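Local coordinates for periplasmic binding protein/LacI transcriptional regulator (Brachyspira murdochii, PDB 4KQC) that probably binds a carbohydrate as the two-lobed periplasmic receptor of an ABC transporter, at residues 10-15 / 67-72; 145-150 / 183-188; 164-169 / 177-182; 258-263 / 301-306. All blocks are in the same frame, centred on the assembly; numbering follows the deposited sequence.

Contact 1: residues 10-15 / 67-72; sequences VSKGFQ and AFAAVT
Val10 and Phe68 pair on neighbouring parallel strands of the Rossmann-like sheet in one lobe of this periplasmic binding protein, just where both strands give way to loops. The backbone bonds follow the usual parallel pattern: Val10 N donates to Ala67 O at 2.9 Å, and Ala69 N donates to Val10 O at 3.0 Å. The same carbonyl oxygen takes a CA-H...O contact from Phe68 and sits at the edge of the phenylalanine ring. Apolar packing joins the pair on their shared face, with Val10 CG1 3.8 Å from Phe68 CD1; Gln51 and Leu55 of helix 48-60 pack against both residues. Beyond the strands, the interaction passes to the aliphatic part of Lys12. Its CG, anti to the carbonyl carbon (chi1 -59°), comes within 3.6 Å of Ala69 O, while CB meets Val71 CG1 at 3.9 Å. The extended chain carries NZ on to a hydrogen bond with Ser94 OG. Shortening Lys12 to an alanine would probably strip Val71 of part of its cover and leave the Ser94 hydroxyl without its amine partner. At the turn itself, Ser11 OG accepts from Gly13 N at 3.0 Å, closing an ST turn.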
loop_
_atom_site.group_PDB
_atom_site.type_symbol
_atom_site.label_atom_id
_atom_site.label_comp_id
_atom_site.label_asym_id
_atom_site.label_seq_id
_atom_site.Cartn_x
_atom_site.Cartn_y
_atom_site.Cartn_z
ATOM N N VAL A 10 -2.601 7.178 -16.835
ATOM C CA VAL A 10 -2.677 5.735 -16.973
ATOM C C VAL A 10 -2.595 5.138 -15.590
ATOM O O VAL A 10 -1.567 5.242 -14.933
ATOM C CB VAL A 10 -1.582 5.238 -17.926
ATOM C CG1 VAL A 10 -1.625 3.724 -17.998
ATOM C CG2 VAL A 10 -1.719 5.901 -19.292
ATOM N N SER A 11 -3.711 4.569 -15.142
ATOM C CA SER A 11 -3.919 4.164 -13.787
ATOM C C SER A 11 -3.799 2.644 -13.671
ATOM O O SER A 11 -3.642 1.943 -14.722
ATOM C CB SER A 11 -5.367 4.536 -13.375
ATOM O OG SER A 11 -6.296 3.674 -14.041
ATOM N N LYS A 12 -3.993 2.095 -12.491
ATOM C CA LYS A 12 -4.041 0.599 -12.361
ATOM C C LYS A 12 -5.418 -0.018 -12.615
ATOM O O LYS A 12 -5.612 -1.232 -12.466
ATOM C CB LYS A 12 -3.530 0.179 -10.994
ATOM C CG LYS A 12 -2.091 0.607 -10.670
ATOM C CD LYS A 12 -1.554 -0.115 -9.456
ATOM C CE LYS A 12 -0.231 0.486 -9.001
ATOM N NZ LYS A 12 0.355 -0.333 -7.925
ATOM N N GLY A 13 -6.366 0.778 -13.105
ATOM C CA GLY A 13 -7.727 0.315 -13.279
ATOM C C GLY A 13 -8.523 0.201 -12.013
ATOM O O GLY A 13 -8.072 0.626 -10.948
ATOM N N PHE A 14 -9.735 -0.335 -12.139
ATOM C CA PHE A 14 -10.713 -0.314 -11.067
ATOM C C PHE A 14 -10.930 -1.653 -10.392
ATOM O O PHE A 14 -11.933 -1.803 -9.699
ATOM C CB PHE A 14 -12.042 0.260 -11.544
ATOM C CG PHE A 14 -11.945 1.639 -12.086
ATOM C CD1 PHE A 14 -11.509 2.662 -11.281
ATOM C CD2 PHE A 14 -12.345 1.962 -13.374
ATOM C CE1 PHE A 14 -11.420 3.959 -11.719
ATOM C CE2 PHE A 14 -12.241 3.284 -13.828
ATOM C CZ PHE A 14 -11.741 4.281 -12.982
ATOM N N GLN A 15 -10.009 -2.616 -10.531
ATOM C CA GLN A 15 -10.083 -3.806 -9.695
ATOM C C GLN A 15 -10.387 -3.455 -8.238
ATOM O O GLN A 15 -11.227 -4.101 -7.578
ATOM C CB GLN A 15 -8.802 -4.599 -9.770
ATOM C CG GLN A 15 -8.916 -5.940 -9.070
ATOM C CD GLN A 15 -7.640 -6.729 -9.086
ATOM O OE1 GLN A 15 -6.709 -6.458 -9.828
ATOM N NE2 GLN A 15 -7.570 -7.706 -8.210
ATOM N N ALA A 67 0.795 11.077 -16.577
ATOM C CA ALA A 67 0.930 10.549 -15.204
ATOM C C ALA A 67 0.684 9.070 -15.271
ATOM O O ALA A 67 -0.305 8.609 -15.920
ATOM C CB ALA A 67 -0.045 11.224 -14.254
ATOM N N PHE A 68 1.511 8.291 -14.587
ATOM C CA PHE A 68 1.541 6.846 -14.734
ATOM C C PHE A 68 1.729 6.094 -13.415
ATOM O O PHE A 68 2.645 6.461 -12.627
ATOM C CB PHE A 68 2.674 6.478 -15.720
ATOM C CG PHE A 68 2.788 4.933 -16.039
ATOM C CD1 PHE A 68 1.659 4.120 -16.177
ATOM C CD2 PHE A 68 4.044 4.324 -16.234
ATOM C CE1 PHE A 68 1.740 2.784 -16.515
ATOM C CE2 PHE A 68 4.131 2.965 -16.591
ATOM C CZ PHE A 68 2.989 2.178 -16.703
ATOM N N ALA A 69 0.872 5.091 -13.177
ATOM C CA ALA A 69 1.028 4.146 -12.035
ATOM C C ALA A 69 1.099 2.774 -12.638
ATOM O O ALA A 69 0.055 2.273 -13.050
ATOM C CB ALA A 69 -0.176 4.216 -11.119
ATOM N N ALA A 70 2.283 2.175 -12.633
ATOM C CA ALA A 70 2.530 0.907 -13.374
ATOM C C ALA A 70 1.997 -0.279 -12.538
ATOM O O ALA A 70 2.256 -0.345 -11.337
ATOM C CB ALA A 70 3.990 0.717 -13.629
ATOM N N VAL A 71 1.277 -1.191 -13.174
ATOM C CA VAL A 71 1.024 -2.503 -12.587
ATOM C C VAL A 71 2.356 -3.281 -12.714
ATOM O O VAL A 71 3.345 -2.776 -13.286
ATOM C CB VAL A 71 -0.175 -3.222 -13.234
ATOM C CG1 VAL A 71 -1.490 -2.448 -12.995
ATOM C CG2 VAL A 71 0.077 -3.574 -14.684
ATOM N N THR A 72 2.412 -4.517 -12.235
ATOM C CA THR A 72 3.577 -5.362 -12.405
ATOM C C THR A 72 3.862 -5.607 -13.881
ATOM O O THR A 72 2.957 -5.924 -14.590
ATOM C CB THR A 72 3.315 -6.740 -11.731
ATOM O OG1 THR A 72 3.171 -6.519 -10.319
ATOM C CG2 THR A 72 4.407 -7.670 -11.902
#

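Contact 2: residues 145-150 / 183-188; sequences VLQLDN and VIVPTT. With NO3 (nitrate ion), chain C.
Val145 pairs with Val183 and Leu146 with Ile184 in parallel register, their CA atoms 4.7 and 5.1 Å apart. Ile184 N donates almost straight to Val145 O, with an N-H...O angle of 175°, and Ile184 O receives Gln147 N at 2.8 Å, so Ile184 bonds through both its backbone groups to the residues that flank Leu146. Where regular pairing stops, Val185 CA still makes a CA-H...O contact with Gln147 O, and a water donates to both Leu148 O and Pro186 O, tying the diverging loops together.

Leu146 CD1 packs beside Ile184 CG2, 4.1 Å away, and Gln147 lies across the seam. Its CG stands anti to the backbone N (chi1 167°), and the extended chain lays its amide against Val185, Gln147 CD lying 3.7 Å from Val185 CG2. The OE1 end comes within 3.2 Å of Val183 CG1, while NE2 turns to Asp149 O, donating at 2.9 Å with the acceptor close to the amide plane. Ile155 and Ala158 of helix 152-171 pack on the same buried side chain. Replacing Gln147 with an alanine would probably deprive Asp149 O of its amide donor and open a gap beside Val185 CG2. Farther out, Asn150 ND2 donates to two oxygens of a nitrate, probably from the crystallisation liquor: O2, at 2.9 Å, and O3.

The arrangement is that of the two adjacent parallel strands of a beta-alpha-beta crossover, 141-146 and 179-184 linked through helix 152-171, where the carboxy-terminal strand ends fan out into loops.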
loop_
_atom_site.group_PDB
_atom_site.type_symbol
_atom_site.label_atom_id
_atom_site.label_comp_id
_atom_site.label_asym_id
_atom_site.label_seq_id
_atom_site.Cartn_x
_atom_site.Cartn_y
_atom_site.Cartn_z
ATOM N N VAL A 145 5.728 -10.720 9.506
ATOM C CA VAL A 145 5.495 -9.636 8.550
ATOM C C VAL A 145 5.121 -10.325 7.220
ATOM O O VAL A 145 5.972 -10.949 6.632
ATOM C CB VAL A 145 6.759 -8.793 8.404
ATOM C CG1 VAL A 145 6.653 -7.799 7.214
ATOM C CG2 VAL A 145 7.102 -8.103 9.731
ATOM N N LEU A 146 3.893 -10.166 6.739
ATOM C CA LEU A 146 3.507 -10.739 5.458
ATOM C C LEU A 146 3.757 -9.652 4.447
ATOM O O LEU A 146 2.998 -8.663 4.365
ATOM C CB LEU A 146 2.039 -11.171 5.468
ATOM C CG LEU A 146 1.777 -12.566 6.052
ATOM C CD1 LEU A 146 2.080 -13.644 5.015
ATOM C CD2 LEU A 146 2.538 -12.843 7.336
ATOM N N GLN A 147 4.857 -9.826 3.730
ATOM C CA GLN A 147 5.313 -8.878 2.729
ATOM C C GLN A 147 4.728 -9.231 1.388
ATOM O O GLN A 147 4.863 -10.373 0.993
ATOM C CB GLN A 147 6.848 -8.975 2.682
ATOM C CG GLN A 147 7.466 -8.274 1.485
ATOM C CD GLN A 147 8.982 -8.296 1.490
ATOM O OE1 GLN A 147 9.599 -8.526 2.524
ATOM N NE2 GLN A 147 9.584 -8.069 0.340
ATOM N N LEU A 148 4.025 -8.299 0.737
ATOM C CA LEU A 148 3.155 -8.696 -0.413
ATOM C C LEU A 148 3.904 -9.257 -1.608
ATOM O O LEU A 148 3.387 -10.127 -2.327
ATOM C CB LEU A 148 2.214 -7.533 -0.827
ATOM C CG LEU A 148 2.974 -6.270 -1.275
ATOM C CD1 LEU A 148 2.685 -6.010 -2.731
ATOM C CD2 LEU A 148 2.724 -5.027 -0.474
ATOM N N ASP A 149 5.101 -8.765 -1.862
ATOM C CA ASP A 149 5.911 -9.188 -3.030
ATOM C C ASP A 149 7.316 -8.643 -2.885
ATOM O O ASP A 149 7.640 -7.999 -1.863
ATOM C CB ASP A 149 5.264 -8.790 -4.349
ATOM C CG ASP A 149 5.291 -7.310 -4.649
ATOM O OD1 ASP A 149 5.941 -6.461 -3.968
ATOM O OD2 ASP A 149 4.578 -6.970 -5.643
ATOM N N ASN A 150 8.140 -8.913 -3.873
ATOM C CA ASN A 150 9.525 -8.401 -3.951
ATOM C C ASN A 150 9.722 -7.201 -4.887
ATOM O O ASN A 150 10.808 -7.037 -5.454
ATOM C CB ASN A 150 10.466 -9.552 -4.323
ATOM C CG ASN A 150 10.641 -10.533 -3.205
ATOM O OD1 ASN A 150 11.142 -10.157 -2.144
ATOM N ND2 ASN A 150 10.208 -11.740 -3.387
ATOM N N VAL A 183 9.893 -12.387 8.301
ATOM C CA VAL A 183 9.454 -11.715 7.090
ATOM C C VAL A 183 9.117 -12.835 6.078
ATOM O O VAL A 183 9.982 -13.669 5.740
ATOM C CB VAL A 183 10.486 -10.692 6.557
ATOM C CG1 VAL A 183 9.923 -9.998 5.321
ATOM C CG2 VAL A 183 10.790 -9.690 7.679
ATOM N N ILE A 184 7.855 -12.907 5.679
ATOM C CA ILE A 184 7.350 -13.988 4.832
ATOM C C ILE A 184 6.744 -13.357 3.582
ATOM O O ILE A 184 5.868 -12.471 3.650
ATOM C CB ILE A 184 6.244 -14.746 5.604
ATOM C CG1 ILE A 184 6.814 -15.383 6.853
ATOM C CG2 ILE A 184 5.585 -15.790 4.717
ATOM C CD1 ILE A 184 5.798 -15.567 7.958
ATOM N N VAL A 185 7.159 -13.826 2.411
ATOM C CA VAL A 185 6.578 -13.378 1.147
ATOM C C VAL A 185 5.845 -14.580 0.535
ATOM O O VAL A 185 6.477 -15.572 0.176
ATOM C CB VAL A 185 7.674 -12.930 0.166
ATOM C CG1 VAL A 185 7.045 -12.489 -1.176
ATOM C CG2 VAL A 185 8.571 -11.850 0.749
ATOM N N PRO A 186 4.532 -14.470 0.352
ATOM C CA PRO A 186 3.875 -15.597 -0.295
ATOM C C PRO A 186 4.290 -15.701 -1.754
ATOM O O PRO A 186 4.635 -14.706 -2.391
ATOM C CB PRO A 186 2.385 -15.298 -0.139
ATOM C CG PRO A 186 2.330 -14.358 1.028
ATOM C CD PRO A 186 3.576 -13.479 0.820
ATOM N N THR A 187 4.183 -16.896 -2.327
ATOM C CA THR A 187 4.723 -17.116 -3.679
ATOM C C THR A 187 3.951 -16.334 -4.730
ATOM O O THR A 187 4.502 -15.949 -5.753
ATOM C CB THR A 187 4.854 -18.618 -4.003
ATOM O OG1 THR A 187 5.586 -18.785 -5.247
ATOM C CG2 THR A 187 3.488 -19.309 -4.058
ATOM N N THR A 188 2.675 -16.065 -4.448
ATOM C CA THR A 188 1.888 -15.076 -5.202
ATOM C C THR A 188 0.964 -14.345 -4.247
ATOM O O THR A 188 0.851 -14.722 -3.053
ATOM C CB THR A 188 0.965 -15.723 -6.304
ATOM O OG1 THR A 188 -0.128 -16.439 -5.685
ATOM C CG2 THR A 188 1.698 -16.644 -7.265
HETATM N N NO3 C . 10.628 -14.640 -1.488
HETATM O O1 NO3 C . 10.701 -15.727 -0.920
HETATM O O2 NO3 C . 9.673 -14.447 -2.430
HETATM O O3 NO3 C . 11.471 -13.593 -1.133
HETATM O O HOH W 1 4.131 -12.453 -3.739
#

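Contact 3: residues 164-169 / 177-182; sequences RFTELA and GKYALQ
In the beta-alpha-beta crossover formed by strand 141-146, helix 152-171 and strand 179-184, Tyr179 and Leu181 of the returning strand meet Phe165, Thr166 and Ala169 of the helix. The segments run antiparallel, at 179°, with their axes 10.3 Å apart, a spacing bridged mainly by side chains.

Tyr179 takes the central place. Its ring leaves the backbone with CG lodged between the N and the carbonyl carbon (chi1 75°), which sets it so that Ala169 CB lies over one face, 3.8 Å from the ring centroid, in a CH-pi contact displaced toward the rim. Phe165 approaches differently: its edge is turned to the face of Tyr179 in an offset edge-to-face pair, with centroids 5.7 Å apart and planes at 67°. The phenol oxygen comes up against the helix backbone, Tyr179 OH lying 3.4 Å from Thr166 CA, and is hydrogen-bonded to Asp170 OD1. Two residues along the strand, on the same side, Leu181 spreads its two methyls: CD2 lies 3.8 Å from Phe165 CD1, while CD1 meets Thr166 OG1 at 3.6 Å. That hydroxyl is hydrogen-bonded to Val162 O, one turn back in the helix.

Phe165 is thereby wedged between elements, for it also packs on Met124 of helix 113-133 and on Ile143 of strand 141-146. Leu181 rests on Ile143 too, where the helix lies against edge strand 179-184 and its neighbour 141-146.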
loop_
_atom_site.group_PDB
_atom_site.type_symbol
_atom_site.label_atom_id
_atom_site.label_comp_id
_atom_site.label_asym_id
_atom_site.label_seq_id
_atom_site.Cartn_x
_atom_site.Cartn_y
_atom_site.Cartn_z
ATOM N N ARG A 164 11.574 0.346 11.855
ATOM C CA ARG A 164 11.040 1.075 13.005
ATOM C C ARG A 164 10.845 0.143 14.209
ATOM O O ARG A 164 11.153 0.510 15.355
ATOM C CB ARG A 164 9.739 1.777 12.660
ATOM C CG ARG A 164 9.111 2.565 13.800
ATOM C CD ARG A 164 10.008 3.697 14.239
ATOM N NE ARG A 164 9.327 4.580 15.180
ATOM C CZ ARG A 164 9.904 5.491 15.964
ATOM N NH1 ARG A 164 11.217 5.742 15.903
ATOM N NH2 ARG A 164 9.152 6.182 16.808
ATOM N N PHE A 165 10.279 -1.012 14.003
ATOM C CA PHE A 165 10.093 -1.993 15.116
ATOM C C PHE A 165 11.407 -2.392 15.799
ATOM O O PHE A 165 11.499 -2.445 17.048
ATOM C CB PHE A 165 9.370 -3.270 14.656
ATOM C CG PHE A 165 8.829 -4.064 15.793
ATOM C CD1 PHE A 165 9.596 -5.001 16.439
ATOM C CD2 PHE A 165 7.535 -3.875 16.214
ATOM C CE1 PHE A 165 9.102 -5.706 17.510
ATOM C CE2 PHE A 165 7.012 -4.599 17.237
ATOM C CZ PHE A 165 7.784 -5.533 17.873
ATOM N N THR A 166 12.453 -2.538 14.995
ATOM C CA THR A 166 13.772 -2.902 15.508
ATOM C C THR A 166 14.309 -1.758 16.319
ATOM O O THR A 166 14.919 -1.975 17.385
ATOM C CB THR A 166 14.650 -3.310 14.299
ATOM O OG1 THR A 166 14.125 -4.538 13.778
ATOM C CG2 THR A 166 16.089 -3.517 14.679
ATOM N N GLU A 167 14.155 -0.542 15.847
ATOM C CA GLU A 167 14.621 0.638 16.563
ATOM C C GLU A 167 13.932 0.717 17.933
ATOM O O GLU A 167 14.578 0.943 18.971
ATOM C CB GLU A 167 14.392 1.894 15.695
ATOM C CG GLU A 167 14.681 3.201 16.394
ATOM C CD GLU A 167 14.261 4.459 15.631
ATOM O OE1 GLU A 167 13.473 4.398 14.663
ATOM O OE2 GLU A 167 14.740 5.537 16.043
ATOM N N LEU A 168 12.617 0.537 17.948
ATOM C CA LEU A 168 11.904 0.689 19.220
ATOM C C LEU A 168 12.255 -0.454 20.183
ATOM O O LEU A 168 12.496 -0.240 21.351
ATOM C CB LEU A 168 10.384 0.716 18.997
ATOM C CG LEU A 168 9.859 1.900 18.156
ATOM C CD1 LEU A 168 8.419 1.701 17.780
ATOM C CD2 LEU A 168 10.059 3.209 18.897
ATOM N N ALA A 169 12.229 -1.686 19.681
ATOM C CA ALA A 169 12.390 -2.871 20.488
ATOM C C ALA A 169 13.875 -3.007 20.945
ATOM O O ALA A 169 14.161 -3.513 22.041
ATOM C CB ALA A 169 11.929 -4.117 19.714
ATOM N N GLY A 177 16.658 -8.106 22.417
ATOM C CA GLY A 177 17.064 -9.480 22.462
ATOM C C GLY A 177 15.985 -10.550 22.632
ATOM O O GLY A 177 16.283 -11.735 22.629
ATOM N N LYS A 178 14.725 -10.153 22.810
ATOM C CA LYS A 178 13.676 -11.102 23.153
ATOM C C LYS A 178 12.685 -11.287 22.031
ATOM O O LYS A 178 11.646 -11.843 22.271
ATOM C CB LYS A 178 12.903 -10.607 24.368
ATOM C CG LYS A 178 13.718 -10.539 25.656
ATOM C CD LYS A 178 12.923 -9.925 26.795
ATOM C CE LYS A 178 13.716 -9.960 28.061
ATOM N NZ LYS A 178 12.880 -9.287 29.119
ATOM N N TYR A 179 12.978 -10.778 20.845
ATOM C CA TYR A 179 12.003 -10.790 19.782
ATOM C C TYR A 179 12.668 -11.181 18.500
ATOM O O TYR A 179 13.896 -10.981 18.287
ATOM C CB TYR A 179 11.289 -9.429 19.651
ATOM C CG TYR A 179 12.163 -8.397 19.006
ATOM C CD1 TYR A 179 13.071 -7.654 19.766
ATOM C CD2 TYR A 179 12.136 -8.167 17.656
ATOM C CE1 TYR A 179 13.967 -6.765 19.179
ATOM C CE2 TYR A 179 12.992 -7.243 17.064
ATOM C CZ TYR A 179 13.892 -6.548 17.816
ATOM O OH TYR A 179 14.773 -5.672 17.255
ATOM N N ALA A 180 11.882 -11.721 17.571
ATOM C CA ALA A 180 12.330 -11.960 16.180
ATOM C C ALA A 180 11.232 -11.630 15.188
ATOM O O ALA A 180 10.080 -11.995 15.399
ATOM C CB ALA A 180 12.698 -13.408 15.993
ATOM N N LEU A 181 11.580 -10.925 14.135
ATOM C CA LEU A 181 10.645 -10.567 13.114
ATOM C C LEU A 181 10.787 -11.647 12.016
ATOM O O LEU A 181 11.912 -11.961 11.600
ATOM C CB LEU A 181 10.948 -9.183 12.552
ATOM C CG LEU A 181 10.859 -8.019 13.532
ATOM C CD1 LEU A 181 11.418 -6.705 12.980
ATOM C CD2 LEU A 181 9.429 -7.868 13.976
ATOM N N GLN A 182 9.690 -12.216 11.567
ATOM C CA GLN A 182 9.691 -13.252 10.566
ATOM C C GLN A 182 9.073 -12.650 9.302
ATOM O O GLN A 182 7.880 -12.438 9.269
ATOM C CB GLN A 182 8.867 -14.416 11.055
ATOM C CG GLN A 182 9.411 -14.991 12.326
ATOM C CD GLN A 182 8.589 -16.182 12.781
ATOM O OE1 GLN A 182 7.359 -16.191 12.650
ATOM N NE2 GLN A 182 9.269 -17.196 13.311
#

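Contact 4: residues 258-263 / 301-306; sequences DAIRNG and KWYDKT. With NO3 (nitrate ion), chain F.
Arg261 and Lys305 bring the end of helix 254-261 against residues 303-305, their CA atoms 5.9 Å apart, with Gly263 closing the helix in a Schellman motif. Ile260 supplies the apolar half of the contact. Its CD1 packs tightly on the Tyr303 ring, 3.4 Å from CE2, the two side chains crossing at about a right angle, while Ile260 CG2 lies 3.9 Å from Asp304 C. Tyr303 is anchored at its far end, where OH hydrogen-bonds to Asp251 O.

Lys305 makes the other half with its methylenes. The chain bends about its CG-CD and CD-CE bonds (chi3 101°, chi4 -81°) and thus folds over the last turn of the helix, placing CG 3.3 Å from Ile260 O. Lys305 CE lies unusually close to Arg261 O, at 3.0 Å, an approach best treated as doubtful. Asn262 ND2 donates to a nitrate O3 at 3.1 Å, an ion probably acquired in crystallisation.

Hydrophobic packing at Ile260 is thus joined to a lysine at the carbonyl end of a helix, a negative pole where its charge is likely to be favourable. Arg261 NH1 and Lys305 NZ stay 6.7 Å apart, and the charge of Arg261 is probably offset by its salt bridge to Asp309.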
loop_
_atom_site.group_PDB
_atom_site.type_symbol
_atom_site.label_atom_id
_atom_site.label_comp_id
_atom_site.label_asym_id
_atom_site.label_seq_id
_atom_site.Cartn_x
_atom_site.Cartn_y
_atom_site.Cartn_z
ATOM N N ASP A 258 -14.521 -4.759 7.701
ATOM C CA ASP A 258 -15.355 -5.572 8.589
ATOM C C ASP A 258 -14.514 -6.262 9.679
ATOM O O ASP A 258 -14.978 -6.374 10.825
ATOM C CB ASP A 258 -16.056 -6.644 7.762
ATOM C CG ASP A 258 -17.172 -6.082 6.915
ATOM O OD1 ASP A 258 -17.577 -4.907 7.137
ATOM O OD2 ASP A 258 -17.644 -6.848 6.033
ATOM N N ALA A 259 -13.315 -6.754 9.312
ATOM C CA ALA A 259 -12.423 -7.396 10.312
ATOM C C ALA A 259 -12.037 -6.412 11.401
ATOM O O ALA A 259 -11.858 -6.795 12.552
ATOM C CB ALA A 259 -11.194 -7.972 9.682
ATOM N N ILE A 260 -11.784 -5.165 11.026
ATOM C CA ILE A 260 -11.509 -4.102 12.070
ATOM C C ILE A 260 -12.769 -3.865 12.923
ATOM O O ILE A 260 -12.683 -3.856 14.116
ATOM C CB ILE A 260 -10.988 -2.805 11.447
ATOM C CG1 ILE A 260 -9.571 -3.071 10.933
ATOM C CG2 ILE A 260 -10.993 -1.640 12.473
ATOM C CD1 ILE A 260 -9.070 -2.043 9.995
ATOM N N ARG A 261 -13.947 -3.742 12.301
ATOM C CA ARG A 261 -15.182 -3.583 13.083
ATOM C C ARG A 261 -15.470 -4.751 14.042
ATOM O O ARG A 261 -15.954 -4.547 15.166
ATOM C CB ARG A 261 -16.354 -3.352 12.155
ATOM C CG ARG A 261 -16.300 -2.029 11.409
ATOM C CD ARG A 261 -17.528 -1.915 10.503
ATOM N NE ARG A 261 -17.413 -0.763 9.641
ATOM C CZ ARG A 261 -17.577 0.481 10.070
ATOM N NH1 ARG A 261 -17.906 0.719 11.331
ATOM N NH2 ARG A 261 -17.451 1.502 9.217
ATOM N N ASN A 262 -15.140 -5.971 13.623
ATOM C CA ASN A 262 -15.370 -7.179 14.387
ATOM C C ASN A 262 -14.247 -7.530 15.354
ATOM O O ASN A 262 -14.321 -8.596 15.982
ATOM C CB ASN A 262 -15.495 -8.350 13.399
ATOM C CG ASN A 262 -16.758 -8.319 12.586
ATOM O OD1 ASN A 262 -17.759 -7.745 13.008
ATOM N ND2 ASN A 262 -16.721 -8.942 11.387
ATOM N N GLY A 263 -13.165 -6.728 15.413
ATOM C CA GLY A 263 -12.105 -6.940 16.364
ATOM C C GLY A 263 -11.034 -7.972 16.043
ATOM O O GLY A 263 -10.208 -8.308 16.893
ATOM N N LYS A 301 -2.557 7.473 7.310
ATOM C CA LYS A 301 -3.193 7.707 8.598
ATOM C C LYS A 301 -3.622 6.368 9.194
ATOM O O LYS A 301 -4.087 5.461 8.449
ATOM C CB LYS A 301 -4.440 8.568 8.467
ATOM C CG LYS A 301 -4.217 10.043 8.181
ATOM C CD LYS A 301 -5.571 10.739 8.298
ATOM C CE LYS A 301 -5.509 12.241 8.141
ATOM N NZ LYS A 301 -4.418 12.797 8.961
ATOM N N TRP A 302 -3.423 6.255 10.511
ATOM C CA TRP A 302 -3.919 5.092 11.245
ATOM C C TRP A 302 -5.425 5.190 11.367
ATOM O O TRP A 302 -5.964 6.256 11.702
ATOM C CB TRP A 302 -3.298 5.084 12.653
ATOM C CG TRP A 302 -3.772 4.009 13.544
ATOM C CD1 TRP A 302 -4.664 4.108 14.555
ATOM C CD2 TRP A 302 -3.372 2.619 13.479
ATOM N NE1 TRP A 302 -4.811 2.880 15.170
ATOM C CE2 TRP A 302 -4.061 1.943 14.512
ATOM C CE3 TRP A 302 -2.506 1.892 12.656
ATOM C CZ2 TRP A 302 -3.865 0.580 14.781
ATOM C CZ3 TRP A 302 -2.354 0.551 12.901
ATOM C CH2 TRP A 302 -3.032 -0.093 13.949
ATOM N N TYR A 303 -6.082 4.061 11.227
ATOM C CA TYR A 303 -7.522 3.939 11.483
ATOM C C TYR A 303 -7.801 2.639 12.247
ATOM O O TYR A 303 -7.064 1.620 12.112
ATOM C CB TYR A 303 -8.341 4.123 10.254
ATOM C CG TYR A 303 -8.383 2.936 9.319
ATOM C CD1 TYR A 303 -7.368 2.750 8.403
ATOM C CD2 TYR A 303 -9.456 2.067 9.333
ATOM C CE1 TYR A 303 -7.427 1.733 7.533
ATOM C CE2 TYR A 303 -9.505 0.997 8.453
ATOM C CZ TYR A 303 -8.474 0.842 7.585
ATOM O OH TYR A 303 -8.554 -0.238 6.738
ATOM N N ASP A 304 -8.855 2.704 13.059
ATOM C CA ASP A 304 -9.211 1.624 13.945
ATOM C C ASP A 304 -10.680 1.794 14.296
ATOM O O ASP A 304 -11.347 2.643 13.728
ATOM C CB ASP A 304 -8.237 1.542 15.136
ATOM C CG ASP A 304 -8.297 2.759 16.071
ATOM O OD1 ASP A 304 -9.254 3.547 15.973
ATOM O OD2 ASP A 304 -7.325 2.924 16.853
ATOM N N LYS A 305 -11.147 1.015 15.252
ATOM C CA LYS A 305 -12.577 1.037 15.595
ATOM C C LYS A 305 -12.998 2.384 16.085
ATOM O O LYS A 305 -14.138 2.793 15.854
ATOM C CB LYS A 305 -12.885 0.029 16.680
ATOM C CG LYS A 305 -13.244 -1.314 16.137
ATOM C CD LYS A 305 -13.924 -2.186 17.211
ATOM C CE LYS A 305 -15.447 -2.231 17.064
ATOM N NZ LYS A 305 -16.209 -1.079 17.608
ATOM N N THR A 306 -12.082 3.090 16.718
ATOM C CA THR A 306 -12.402 4.378 17.298
ATOM C C THR A 306 -12.662 5.473 16.276
ATOM O O THR A 306 -13.482 6.384 16.534
ATOM C CB THR A 306 -11.291 4.837 18.249
ATOM O OG1 THR A 306 -11.058 3.800 19.208
ATOM C CG2 THR A 306 -11.689 6.140 18.970
HETATM N N NO3 F . -19.536 -8.049 8.704
HETATM O O1 NO3 F . -19.741 -7.083 9.440
HETATM O O2 NO3 F . -19.918 -8.020 7.349
HETATM O O3 NO3 F . -18.925 -9.196 9.213
#

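In the fold
The four contacts divide between the two sheets of the protein: contact 1 belongs to the sheet containing strands 6-10 and 66-68, while contacts 2, 3 and 4 all reach the other. Contacts 1 and 2 lie at strand ends that approach across the lobes, with nearest atoms about 5 Å apart. Sugar-binding relatives hold their ligand between the lobes, so this region is probably near the pocket. Contact 3 is nested within the loop closed by contact 2, and the two meet through Val145 N and Gln182 O, 2.8 Å apart. Contact 4 involves the opposite edge strand, its centre 24 Å from that of contact 3.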